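Local coordinates for protein cellulose 1,4-beta-cellobiosidase (Clostridium thermocellum, PDB 3ZQX) that is a family 3b carbohydrate-binding module of a cellulosomal cellobiohydrolase, from a family that generally binds cellulose, though this module's own adhesion may be weak, at residues Leu40-Thr45 with Gly128-Tyr133; Ile67-Gly72 with Gln80-Asp85; Gly21-Val26 with Ile97-Arg102; Asp2-Tyr7 with Phe124-Lys129. The protein carries 1 engineered substitution. All blocks are in the same frame, centred on the assembly; numbering follows the deposited sequence. Where two conformers were deposited one is given.

Contact 1: Leu40-Thr45 with Gly128-Tyr133; sequences LRYYFT and GKVTLY. With CA (calcium ion), chain B.
Strands 38-43 and 130-134 are antiparallel neighbours in the five-stranded sheet of this CBM3 beta-sandwich, and Arg41 facing Thr131 is their hydrogen-bonded pair. Arg41 N gives its hydrogen to Thr131 O at 3.0 Å, and Thr131 N returns a bond to Arg41 O at 3.1 Å, the latter in the carbonyl plane. Polar side chains gather on the face that carries these two residues. Tyr43 swings its phenol across the strand at about a right angle to Thr131, and Tyr43 OH lies 2.8 Å from Thr131 OG1 in a hydrogen bond. Thr131 OG1 sits between its own N and carbonyl carbon (chi1 53°), at the edge of the Tyr43 ring. One water accepts from Arg41 NH1 at 3.0 Å and also bonds Tyr43 OH and, at greater length, Tyr133 OH. Arg41 is extended past the Tyr133 ring, and its NE is bound by Gln80 of the next strand. The other face is greasy: Leu40 CG meets Val130 CG1 at 3.7 Å, and Leu40 CB likewise meets Leu132 CD2. Phe23 and Val5 of the opposing sheet pack against this side. Just beyond the strand, Thr45 binds the calcium ion through O (2.4 Å) and OG1, together with Glu47, Asp110, Asn113, Asp114 and a water. One bond to Thr131 OG1 and one to a water shared with Arg41 and Tyr133 thus anchor the hydroxyl end of Tyr43 over the strand.

Contact 2: Ile67-Gly72 with Gln80-Asp85; sequences IPSFGG and QLEFKD
Ile67 and Glu82 bond backbone to backbone in both directions: Ile67 N to Glu82 O at 2.8 Å, Glu82 N to Ile67 O at 2.9 Å. In each the donor stands well above the acceptor's carbonyl plane. Ser69 and Gln80 form the second such pair, with Ser69 N reaching Gln80 O in the carbonyl plane and Gln80 N reaching Ser69 O nearly straight. Between the two lies Pro68, which has no N-H to offer and fits the non-hydrogen-bonded position opposite Leu81; its CA still approaches Gln80 O at 3.3 Å. This ladder makes the beta hairpin of strands 66-71 and 78-83, at one margin of the five-stranded sheet, where 66-71 is outermost. Polar side chains share the face of Ser69, Gln80 and Glu82. Ser69 OG stands between its own N and carbonyl carbon (chi1 59°), against Gln80 CB, and gives a hydrogen at 2.6 Å to a water that donates to both Glu82 OE1 and Ile67 O. Gln80 NE2 reaches Glu82 OE1 only weakly, while Gln80 OE1 takes the hydrogen of Arg41 NE on the next strand. The apolar side-chain pair is Pro68 CB with Leu81 CD2, 3.9 Å apart on the inner side, where Phe54 packs on both residues. On the outer side Ile67 CD1 packs on the Phe83 main chain, 3.6 Å from Phe83 C, and beside CG of Lys84, whose NZ is hydrogen-bonded to Gly64 O.

Contact 3: Gly21-Val26 with Ile97-Arg102; sequences GKFNIV and IQFVIR
Phe23 leaves its strand beside Ile97, with Phe23 CB 4.3 Å from Ile97 CB, and then leans toward Phe99. Its CG is anti to the carbonyl carbon (chi1 -52°), which carries the ring over the neighbouring strand. CG itself is at the limit of contact with Phe99 CD1. At the near rim CD1 stands 3.9 Å from Phe99 CE1; CE2 closes to 3.4 Å on Phe99 CD1, and CE1 and the tip, CZ, come equally near Phe99 CE1. The rings form an offset stack, centroids 4.0 Å apart and planes within 3° of parallel. The opposite face of the Phe99 ring lies directly on the backbone of Gly21, Phe99 CE1 being 3.2 Å from Gly21 C. Phe99 adopts chi1 73°, folding the ring back over this cross-strand glycine. Backbone bonds run both ways at Gly21-Phe99 and at Phe23-Ile97, the shortest from Ile97 N to Phe23 O at 2.7 Å. On the other face Lys22 and Gln98 run side by side, both bonded to Glu96. A phenylalanine laid over the glycine facing it across the sheet is the pattern called aromatic rescue of glycine; here, with Leu40 and Tyr42 packed on Phe23, it belongs to the hydrophobic interior of the beta-sandwich.

Contact 4: Asp2-Tyr7 with Phe124-Lys129; sequences DVKVQY and FQDYGK
Tyr7 and Tyr127 lie side by side and point the same way, their rings in an offset stack with centroids 4.4 Å apart and planes 15° from parallel. Each has CG anti to the backbone N (chi1 161° for Tyr7), and the phenols run out together; Tyr7 CB meets Tyr127 CD2 at 3.4 Å. Lys129 N lies over the centre of the other face of Tyr127. The hydroxyls are held beyond the pair, Tyr127 OH by Ser116 O and Tyr7 OH by Asp118 N. Toward the start of the strand, Asp126 turns its carboxylate back to two donors. Lys4 NZ makes a salt bridge to Asp126 OD2 at 2.9 Å, on the syn side, with a weaker bond to OD1. Gln6 NE2 reaches Asp126 OD1 at 3.0 Å, nearly along the C-O axis, its amide turned 46° from the carboxylate. Gln6 CB also touches Phe124 CD1 at 3.8 Å. Underneath, Tyr127 N bonds Val5 O, and Tyr7 and Gln125 exchange backbone bonds. The short strand 125-126 thus borders strand 3-9, whose other neighbour in the sheet is strand 15-27, while Val5 packs on Val130 and Leu132 of the facing sheet.

How the contacts relate
Starting at the N terminus, residues 2-7 wait until 124-129 for their partner, so contact 4 closes a long loop. Within it lies contact 3, joining 21-26 to 97-102, and within that the hairpin of contact 2. Contact 1 starts inside the loop of contact 3 and ends beyond it, so the two cross; it encloses contact 2 and finishes on the same stretch as contact 4, sharing Gly128 and Lys129. Contacts 3 and 4 belong to one sheet, contacts 1 and 2 to the other. Contact 1 touches all the rest, whereas contacts 2 and 4, with centres about 17 Å apart, do not meet.

Contact 1: Leu40-Thr45 with Gly128-Tyr133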
# COMPACT_ATOMS: atom_id res chain seq x y z
N LEU A 40 3.38 4.27 3.85
CA LEU A 40 2.59 4.04 2.64
C LEU A 40 1.12 3.86 3.02
O LEU A 40 0.82 3.21 4.02
CB LEU A 40 3.10 2.78 1.92
CG LEU A 40 2.35 2.28 0.68
CD1 LEU A 40 3.28 1.53 -0.27
CD2 LEU A 40 1.16 1.42 1.05
N ARG A 41 0.20 4.43 2.22
CA ARG A 41 -1.23 4.21 2.46
C ARG A 41 -1.97 3.80 1.19
O ARG A 41 -1.82 4.42 0.13
CB ARG A 41 -1.89 5.44 3.08
CG ARG A 41 -1.36 5.73 4.47
CD ARG A 41 -1.97 6.98 5.10
NE ARG A 41 -1.45 7.12 6.46
CZ ARG A 41 -1.61 8.18 7.23
NH1 ARG A 41 -2.28 9.23 6.79
NH2 ARG A 41 -1.10 8.19 8.46
N TYR A 42 -2.76 2.73 1.34
CA TYR A 42 -3.67 2.23 0.32
C TYR A 42 -5.09 2.43 0.83
O TYR A 42 -5.46 1.88 1.87
CB TYR A 42 -3.39 0.74 0.06
CG TYR A 42 -4.37 0.09 -0.92
CD1 TYR A 42 -5.58 -0.42 -0.48
CD2 TYR A 42 -4.07 -0.02 -2.27
CE1 TYR A 42 -6.48 -1.01 -1.37
CE2 TYR A 42 -4.95 -0.59 -3.16
CZ TYR A 42 -6.15 -1.09 -2.72
OH TYR A 42 -7.01 -1.65 -3.63
N TYR A 43 -5.85 3.25 0.12
CA TYR A 43 -7.16 3.72 0.59
C TYR A 43 -8.28 2.81 0.14
O TYR A 43 -8.42 2.51 -1.04
CB TYR A 43 -7.39 5.16 0.09
CG TYR A 43 -6.34 6.11 0.61
CD1 TYR A 43 -6.46 6.68 1.86
CD2 TYR A 43 -5.18 6.37 -0.13
CE1 TYR A 43 -5.48 7.52 2.37
CE2 TYR A 43 -4.19 7.20 0.36
CZ TYR A 43 -4.34 7.78 1.61
OH TYR A 43 -3.35 8.59 2.08
N PHE A 44 -9.09 2.37 1.11
CA PHE A 44 -10.24 1.54 0.81
C PHE A 44 -11.28 1.74 1.88
O PHE A 44 -10.94 2.05 3.03
CB PHE A 44 -9.84 0.06 0.69
CG PHE A 44 -9.53 -0.62 2.01
CD1 PHE A 44 -8.31 -0.48 2.63
CD2 PHE A 44 -10.49 -1.43 2.60
CE1 PHE A 44 -8.04 -1.12 3.83
CE2 PHE A 44 -10.23 -2.08 3.81
CZ PHE A 44 -8.99 -1.94 4.42
N THR A 45 -12.53 1.55 1.51
CA THR A 45 -13.63 1.67 2.46
C THR A 45 -13.95 0.30 3.04
O THR A 45 -14.09 -0.69 2.30
CB THR A 45 -14.88 2.22 1.78
OG1 THR A 45 -15.12 1.49 0.57
CG2 THR A 45 -14.72 3.70 1.46
N GLY A 128 -0.50 7.14 -8.56
CA GLY A 128 -0.70 8.25 -7.66
C GLY A 128 -1.79 8.08 -6.62
O GLY A 128 -1.97 8.97 -5.78
N LYS A 129 -2.52 6.97 -6.65
CA LYS A 129 -3.59 6.78 -5.67
C LYS A 129 -3.17 5.98 -4.44
O LYS A 129 -3.99 5.71 -3.58
CB LYS A 129 -4.84 6.19 -6.32
CG LYS A 129 -5.49 7.14 -7.32
CD LYS A 129 -6.72 6.53 -7.96
CE LYS A 129 -7.35 7.49 -8.96
NZ LYS A 129 -8.51 6.87 -9.66
N VAL A 130 -1.89 5.63 -4.37
CA VAL A 130 -1.27 5.10 -3.16
C VAL A 130 -0.25 6.14 -2.76
O VAL A 130 0.58 6.54 -3.56
CB VAL A 130 -0.62 3.72 -3.41
CG1 VAL A 130 0.21 3.26 -2.22
CG2 VAL A 130 -1.70 2.71 -3.75
N THR A 131 -0.31 6.59 -1.51
CA THR A 131 0.50 7.71 -1.06
C THR A 131 1.72 7.27 -0.26
O THR A 131 1.73 6.18 0.34
CB THR A 131 -0.30 8.66 -0.19
OG1 THR A 131 -0.90 7.89 0.85
CG2 THR A 131 -1.37 9.40 -1.00
N LEU A 132 2.75 8.09 -0.31
CA LEU A 132 3.87 8.00 0.62
C LEU A 132 4.02 9.29 1.40
O LEU A 132 3.92 10.39 0.84
CB LEU A 132 5.20 7.75 -0.09
CG LEU A 132 5.31 6.47 -0.91
CD1 LEU A 132 6.64 6.44 -1.65
CD2 LEU A 132 5.14 5.25 -0.02
N TYR A 133 4.30 9.13 2.70
CA TYR A 133 4.62 10.23 3.60
C TYR A 133 6.00 10.01 4.18
O TYR A 133 6.41 8.87 4.44
CB TYR A 133 3.61 10.32 4.75
CG TYR A 133 2.22 10.67 4.30
CD1 TYR A 133 1.35 9.69 3.84
CD2 TYR A 133 1.77 11.99 4.31
CE1 TYR A 133 0.07 10.01 3.42
CE2 TYR A 133 0.49 12.31 3.89
CZ TYR A 133 -0.35 11.32 3.44
OH TYR A 133 -1.63 11.61 3.02
CA CA B . -14.94 -1.03 0.07
O HOH W 1 -3.98 9.78 4.43
O HOH W 2 -13.19 -2.84 0.22

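Contact 2: Ile67-Gly72 with Gln80-Asp85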
# COMPACT_ATOMS: atom_id res chain seq x y z
N ILE A 67 5.36 -3.38 8.86
CA ILE A 67 4.59 -3.06 10.05
C ILE A 67 3.23 -2.53 9.58
O ILE A 67 3.08 -1.33 9.32
CB ILE A 67 5.30 -2.01 10.92
CG1 ILE A 67 6.73 -2.46 11.26
CG2 ILE A 67 4.51 -1.74 12.20
CD1 ILE A 67 7.56 -1.40 11.97
N PRO A 68 2.26 -3.42 9.39
CA PRO A 68 0.94 -3.00 8.90
C PRO A 68 0.03 -2.46 9.98
O PRO A 68 0.06 -2.93 11.12
CB PRO A 68 0.36 -4.30 8.33
CG PRO A 68 0.94 -5.37 9.22
CD PRO A 68 2.35 -4.89 9.53
N SER A 69 -0.85 -1.54 9.59
CA SER A 69 -1.91 -1.08 10.46
C SER A 69 -3.05 -0.58 9.58
O SER A 69 -2.92 -0.52 8.36
CB SER A 69 -1.41 0.03 11.40
OG SER A 69 -0.90 1.15 10.69
N PHE A 70 -4.15 -0.19 10.22
CA PHE A 70 -5.28 0.40 9.52
C PHE A 70 -5.61 1.71 10.20
O PHE A 70 -5.51 1.83 11.42
CB PHE A 70 -6.47 -0.57 9.50
CG PHE A 70 -6.17 -1.83 8.74
CD1 PHE A 70 -6.37 -1.89 7.37
CD2 PHE A 70 -5.60 -2.93 9.38
CE1 PHE A 70 -6.04 -3.03 6.65
CE2 PHE A 70 -5.27 -4.06 8.66
CZ PHE A 70 -5.49 -4.11 7.30
N GLY A 71 -5.99 2.70 9.42
CA GLY A 71 -6.28 4.01 9.95
C GLY A 71 -7.33 4.74 9.15
O GLY A 71 -7.80 4.26 8.11
N GLY A 72 -7.69 5.92 9.65
CA GLY A 72 -8.75 6.71 9.07
C GLY A 72 -10.11 6.08 9.29
O GLY A 72 -10.27 5.09 10.01
N GLN A 80 -2.23 1.05 6.17
CA GLN A 80 -0.95 1.73 6.29
C GLN A 80 0.16 0.70 6.40
O GLN A 80 0.06 -0.28 7.16
CB GLN A 80 -0.95 2.62 7.54
CG GLN A 80 0.40 3.24 7.85
CD GLN A 80 0.27 4.42 8.78
OE1 GLN A 80 -0.40 5.38 8.45
NE2 GLN A 80 0.88 4.33 9.96
N LEU A 81 1.22 0.90 5.63
CA LEU A 81 2.44 0.14 5.83
C LEU A 81 3.54 1.04 6.32
O LEU A 81 3.84 2.08 5.71
CB LEU A 81 2.92 -0.55 4.56
CG LEU A 81 2.01 -1.65 4.04
CD1 LEU A 81 2.62 -2.26 2.79
CD2 LEU A 81 1.78 -2.70 5.11
N GLU A 82 4.11 0.64 7.45
CA GLU A 82 5.35 1.18 7.94
C GLU A 82 6.38 0.04 7.88
O GLU A 82 6.06 -1.07 7.47
CB GLU A 82 5.17 1.73 9.35
CG GLU A 82 4.39 3.03 9.34
CD GLU A 82 3.96 3.48 10.71
OE1 GLU A 82 3.10 2.81 11.30
OE2 GLU A 82 4.47 4.52 11.18
N PHE A 83 7.61 0.34 8.27
CA PHE A 83 8.72 -0.56 8.04
C PHE A 83 9.69 -0.50 9.19
O PHE A 83 9.83 0.51 9.86
CB PHE A 83 9.48 -0.17 6.76
CG PHE A 83 8.60 -0.10 5.54
CD1 PHE A 83 7.91 1.06 5.24
CD2 PHE A 83 8.44 -1.20 4.71
CE1 PHE A 83 7.06 1.12 4.14
CE2 PHE A 83 7.61 -1.14 3.61
CZ PHE A 83 6.92 0.02 3.32
N LYS A 84 10.39 -1.61 9.41
CA LYS A 84 11.56 -1.63 10.27
C LYS A 84 12.71 -0.93 9.55
O LYS A 84 12.54 -0.42 8.43
CB LYS A 84 11.91 -3.07 10.63
CG LYS A 84 10.84 -3.73 11.48
CD LYS A 84 11.25 -5.10 11.96
CE LYS A 84 10.12 -5.76 12.75
NZ LYS A 84 10.44 -7.19 13.05
N ASP A 85 13.90 -0.92 10.17
CA ASP A 85 14.95 -0.06 9.64
C ASP A 85 15.68 -0.90 8.60
O ASP A 85 16.71 -1.51 8.84
CB ASP A 85 15.90 0.26 10.83
CG ASP A 85 17.05 1.19 10.48
OD1 ASP A 85 17.07 1.76 9.38
OD2 ASP A 85 17.95 1.36 11.32
O HOH W 3 1.66 0.86 10.30

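Contact 3: Gly21-Val26 with Ile97-Arg102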
# COMPACT_ATOMS: atom_id res chain seq x y z
N GLY A 21 -2.88 -7.25 -4.43
CA GLY A 21 -2.10 -6.60 -5.45
C GLY A 21 -0.65 -6.58 -5.03
O GLY A 21 -0.24 -7.38 -4.18
N LYS A 22 0.14 -5.72 -5.66
CA LYS A 22 1.52 -5.53 -5.27
C LYS A 22 1.87 -4.06 -5.29
O LYS A 22 1.32 -3.30 -6.09
CB LYS A 22 2.48 -6.27 -6.21
CG LYS A 22 2.17 -7.75 -6.41
CD LYS A 22 3.24 -8.44 -7.24
CE LYS A 22 2.89 -9.90 -7.47
NZ LYS A 22 4.01 -10.62 -8.14
N PHE A 23 2.80 -3.69 -4.42
CA PHE A 23 3.43 -2.37 -4.44
C PHE A 23 4.91 -2.52 -4.77
O PHE A 23 5.49 -3.60 -4.64
CB PHE A 23 3.36 -1.67 -3.07
CG PHE A 23 1.99 -1.61 -2.47
CD1 PHE A 23 0.95 -0.97 -3.12
CD2 PHE A 23 1.75 -2.14 -1.21
CE1 PHE A 23 -0.32 -0.90 -2.54
CE2 PHE A 23 0.50 -2.08 -0.63
CZ PHE A 23 -0.54 -1.45 -1.29
N ASN A 24 5.51 -1.43 -5.23
CA ASN A 24 6.96 -1.34 -5.33
C ASN A 24 7.32 0.08 -4.97
O ASN A 24 6.80 1.00 -5.59
CB ASN A 24 7.39 -1.67 -6.76
CG ASN A 24 8.89 -1.62 -6.96
OD1 ASN A 24 9.67 -1.87 -6.04
ND2 ASN A 24 9.30 -1.29 -8.19
N ILE A 25 8.21 0.28 -3.99
CA ILE A 25 8.64 1.62 -3.63
C ILE A 25 9.99 1.87 -4.27
O ILE A 25 10.94 1.14 -4.03
CB ILE A 25 8.71 1.82 -2.11
CG1 ILE A 25 7.32 1.64 -1.49
CG2 ILE A 25 9.29 3.19 -1.78
CD1 ILE A 25 7.33 1.59 0.02
N VAL A 26 10.06 2.91 -5.10
CA VAL A 26 11.26 3.21 -5.87
C VAL A 26 11.83 4.53 -5.41
O VAL A 26 11.10 5.52 -5.33
CB VAL A 26 10.93 3.29 -7.38
CG1 VAL A 26 12.19 3.56 -8.18
CG2 VAL A 26 10.26 2.00 -7.86
N ILE A 97 6.17 -5.76 -3.16
CA ILE A 97 5.60 -6.02 -1.86
C ILE A 97 4.21 -6.56 -2.14
O ILE A 97 3.29 -5.80 -2.46
CB ILE A 97 5.50 -4.72 -1.02
CG1 ILE A 97 6.87 -4.04 -0.91
CG2 ILE A 97 4.92 -5.03 0.36
CD1 ILE A 97 6.83 -2.66 -0.26
N GLN A 98 4.03 -7.86 -1.98
CA GLN A 98 2.72 -8.44 -2.20
C GLN A 98 1.83 -8.02 -1.05
O GLN A 98 2.28 -7.91 0.10
CB GLN A 98 2.82 -9.96 -2.28
CG GLN A 98 3.60 -10.40 -3.50
CD GLN A 98 3.62 -11.90 -3.70
OE1 GLN A 98 2.88 -12.65 -3.06
NE2 GLN A 98 4.48 -12.34 -4.60
N PHE A 99 0.56 -7.77 -1.34
CA PHE A 99 -0.37 -7.48 -0.26
C PHE A 99 -1.71 -8.14 -0.46
O PHE A 99 -2.24 -8.20 -1.58
CB PHE A 99 -0.53 -5.96 -0.01
CG PHE A 99 -1.32 -5.21 -1.06
CD1 PHE A 99 -0.73 -4.79 -2.24
CD2 PHE A 99 -2.65 -4.86 -0.81
CE1 PHE A 99 -1.46 -4.07 -3.18
CE2 PHE A 99 -3.37 -4.13 -1.74
CZ PHE A 99 -2.78 -3.74 -2.92
N VAL A 100 -2.24 -8.63 0.66
CA VAL A 100 -3.62 -9.08 0.78
C VAL A 100 -4.22 -8.38 1.99
O VAL A 100 -3.57 -8.26 3.04
CB VAL A 100 -3.68 -10.60 1.00
CG1 VAL A 100 -5.03 -11.03 1.56
CG2 VAL A 100 -3.37 -11.33 -0.30
N ILE A 101 -5.45 -7.89 1.83
CA ILE A 101 -6.23 -7.37 2.95
C ILE A 101 -7.49 -8.21 3.05
O ILE A 101 -8.25 -8.33 2.08
CB ILE A 101 -6.63 -5.90 2.76
CG1 ILE A 101 -5.41 -5.01 2.55
CG2 ILE A 101 -7.46 -5.42 3.95
CD1 ILE A 101 -5.74 -3.67 1.94
N ARG A 102 -7.70 -8.82 4.21
CA ARG A 102 -8.86 -9.67 4.41
C ARG A 102 -9.44 -9.44 5.79
O ARG A 102 -8.85 -8.74 6.60
CB ARG A 102 -8.51 -11.14 4.20
CG ARG A 102 -7.52 -11.71 5.17
CD ARG A 102 -7.23 -13.11 4.67
NE ARG A 102 -6.21 -13.82 5.42
CZ ARG A 102 -5.27 -14.57 4.87
NH1 ARG A 102 -5.18 -14.71 3.55
NH2 ARG A 102 -4.39 -15.18 5.65

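Contact 4: Asp2-Tyr7 with Phe124-Lys129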
# COMPACT_ATOMS: atom_id res chain seq x y z
N ASP A 2 12.05 11.94 -5.58
CA ASP A 2 11.99 11.36 -4.25
C ASP A 2 11.40 9.96 -4.40
O ASP A 2 11.33 9.42 -5.51
CB ASP A 2 11.16 12.24 -3.31
CG ASP A 2 11.59 12.12 -1.85
OD1 ASP A 2 12.22 11.10 -1.50
OD2 ASP A 2 11.28 13.03 -1.06
N VAL A 3 11.01 9.32 -3.31
CA VAL A 3 10.38 8.02 -3.41
C VAL A 3 9.01 8.08 -4.10
O VAL A 3 8.27 9.06 -3.98
CB VAL A 3 10.26 7.35 -2.02
CG1 VAL A 3 11.61 6.77 -1.59
CG2 VAL A 3 9.73 8.33 -0.98
N LYS A 4 8.68 7.02 -4.83
CA LYS A 4 7.38 6.86 -5.48
C LYS A 4 6.88 5.44 -5.30
O LYS A 4 7.65 4.55 -4.91
CB LYS A 4 7.48 7.19 -6.97
CG LYS A 4 8.32 6.21 -7.78
CD LYS A 4 8.36 6.58 -9.25
CE LYS A 4 9.17 5.57 -10.05
NZ LYS A 4 9.27 5.91 -11.50
N VAL A 5 5.60 5.22 -5.59
CA VAL A 5 4.99 3.90 -5.54
C VAL A 5 4.54 3.46 -6.91
O VAL A 5 3.92 4.24 -7.65
CB VAL A 5 3.73 3.88 -4.64
CG1 VAL A 5 3.04 2.52 -4.69
CG2 VAL A 5 4.09 4.25 -3.22
N GLN A 6 4.85 2.21 -7.23
CA GLN A 6 4.21 1.52 -8.34
C GLN A 6 3.25 0.48 -7.78
O GLN A 6 3.45 -0.05 -6.68
CB GLN A 6 5.24 0.82 -9.21
CG GLN A 6 6.35 1.72 -9.66
CD GLN A 6 7.24 1.05 -10.66
OE1 GLN A 6 7.68 -0.08 -10.46
NE2 GLN A 6 7.50 1.74 -11.77
N TYR A 7 2.19 0.21 -8.54
CA TYR A 7 1.12 -0.69 -8.13
C TYR A 7 0.72 -1.58 -9.28
O TYR A 7 0.84 -1.20 -10.44
CB TYR A 7 -0.08 0.16 -7.72
CG TYR A 7 -1.46 -0.49 -7.66
CD1 TYR A 7 -1.90 -1.16 -6.53
CD2 TYR A 7 -2.36 -0.34 -8.71
CE1 TYR A 7 -3.18 -1.70 -6.46
CE2 TYR A 7 -3.64 -0.88 -8.65
CZ TYR A 7 -4.05 -1.54 -7.52
OH TYR A 7 -5.33 -2.06 -7.48
N PHE A 124 3.13 -3.40 -13.21
CA PHE A 124 3.54 -2.27 -12.38
C PHE A 124 3.52 -0.98 -13.17
O PHE A 124 4.08 -0.89 -14.27
CB PHE A 124 4.94 -2.48 -11.82
CG PHE A 124 4.98 -3.28 -10.54
CD1 PHE A 124 4.25 -2.89 -9.43
CD2 PHE A 124 5.78 -4.40 -10.46
CE1 PHE A 124 4.32 -3.63 -8.26
CE2 PHE A 124 5.85 -5.14 -9.30
CZ PHE A 124 5.12 -4.76 -8.20
N GLN A 125 2.89 0.04 -12.59
CA GLN A 125 3.03 1.39 -13.09
C GLN A 125 3.05 2.37 -11.93
O GLN A 125 2.48 2.12 -10.87
CB GLN A 125 1.94 1.73 -14.11
CG GLN A 125 0.57 1.97 -13.54
CD GLN A 125 -0.45 2.25 -14.63
OE1 GLN A 125 -0.56 1.50 -15.60
NE2 GLN A 125 -1.17 3.35 -14.50
N ASP A 126 3.75 3.48 -12.13
CA ASP A 126 3.74 4.56 -11.16
C ASP A 126 2.29 4.90 -10.90
O ASP A 126 1.50 5.06 -11.84
CB ASP A 126 4.45 5.79 -11.72
CG ASP A 126 5.94 5.58 -11.92
OD1 ASP A 126 6.48 4.52 -11.56
OD2 ASP A 126 6.60 6.52 -12.43
N TYR A 127 1.93 5.00 -9.63
CA TYR A 127 0.52 5.07 -9.29
C TYR A 127 0.27 6.11 -8.22
O TYR A 127 0.70 5.94 -7.08
CB TYR A 127 0.06 3.70 -8.82
CG TYR A 127 -1.43 3.52 -8.61
CD1 TYR A 127 -2.32 3.78 -9.63
CD2 TYR A 127 -1.93 3.05 -7.40
CE1 TYR A 127 -3.68 3.58 -9.46
CE2 TYR A 127 -3.29 2.84 -7.22
CZ TYR A 127 -4.16 3.11 -8.25
OH TYR A 127 -5.51 2.91 -8.11
N GLY A 128 -0.50 7.14 -8.56
CA GLY A 128 -0.70 8.25 -7.66
C GLY A 128 -1.79 8.08 -6.62
O GLY A 128 -1.97 8.97 -5.78
N LYS A 129 -2.52 6.97 -6.65
CA LYS A 129 -3.59 6.78 -5.67
C LYS A 129 -3.17 5.98 -4.44
O LYS A 129 -3.99 5.71 -3.58
CB LYS A 129 -4.84 6.19 -6.32
CG LYS A 129 -5.49 7.14 -7.32
CD LYS A 129 -6.72 6.53 -7.96
CE LYS A 129 -7.35 7.49 -8.96
NZ LYS A 129 -8.51 6.87 -9.66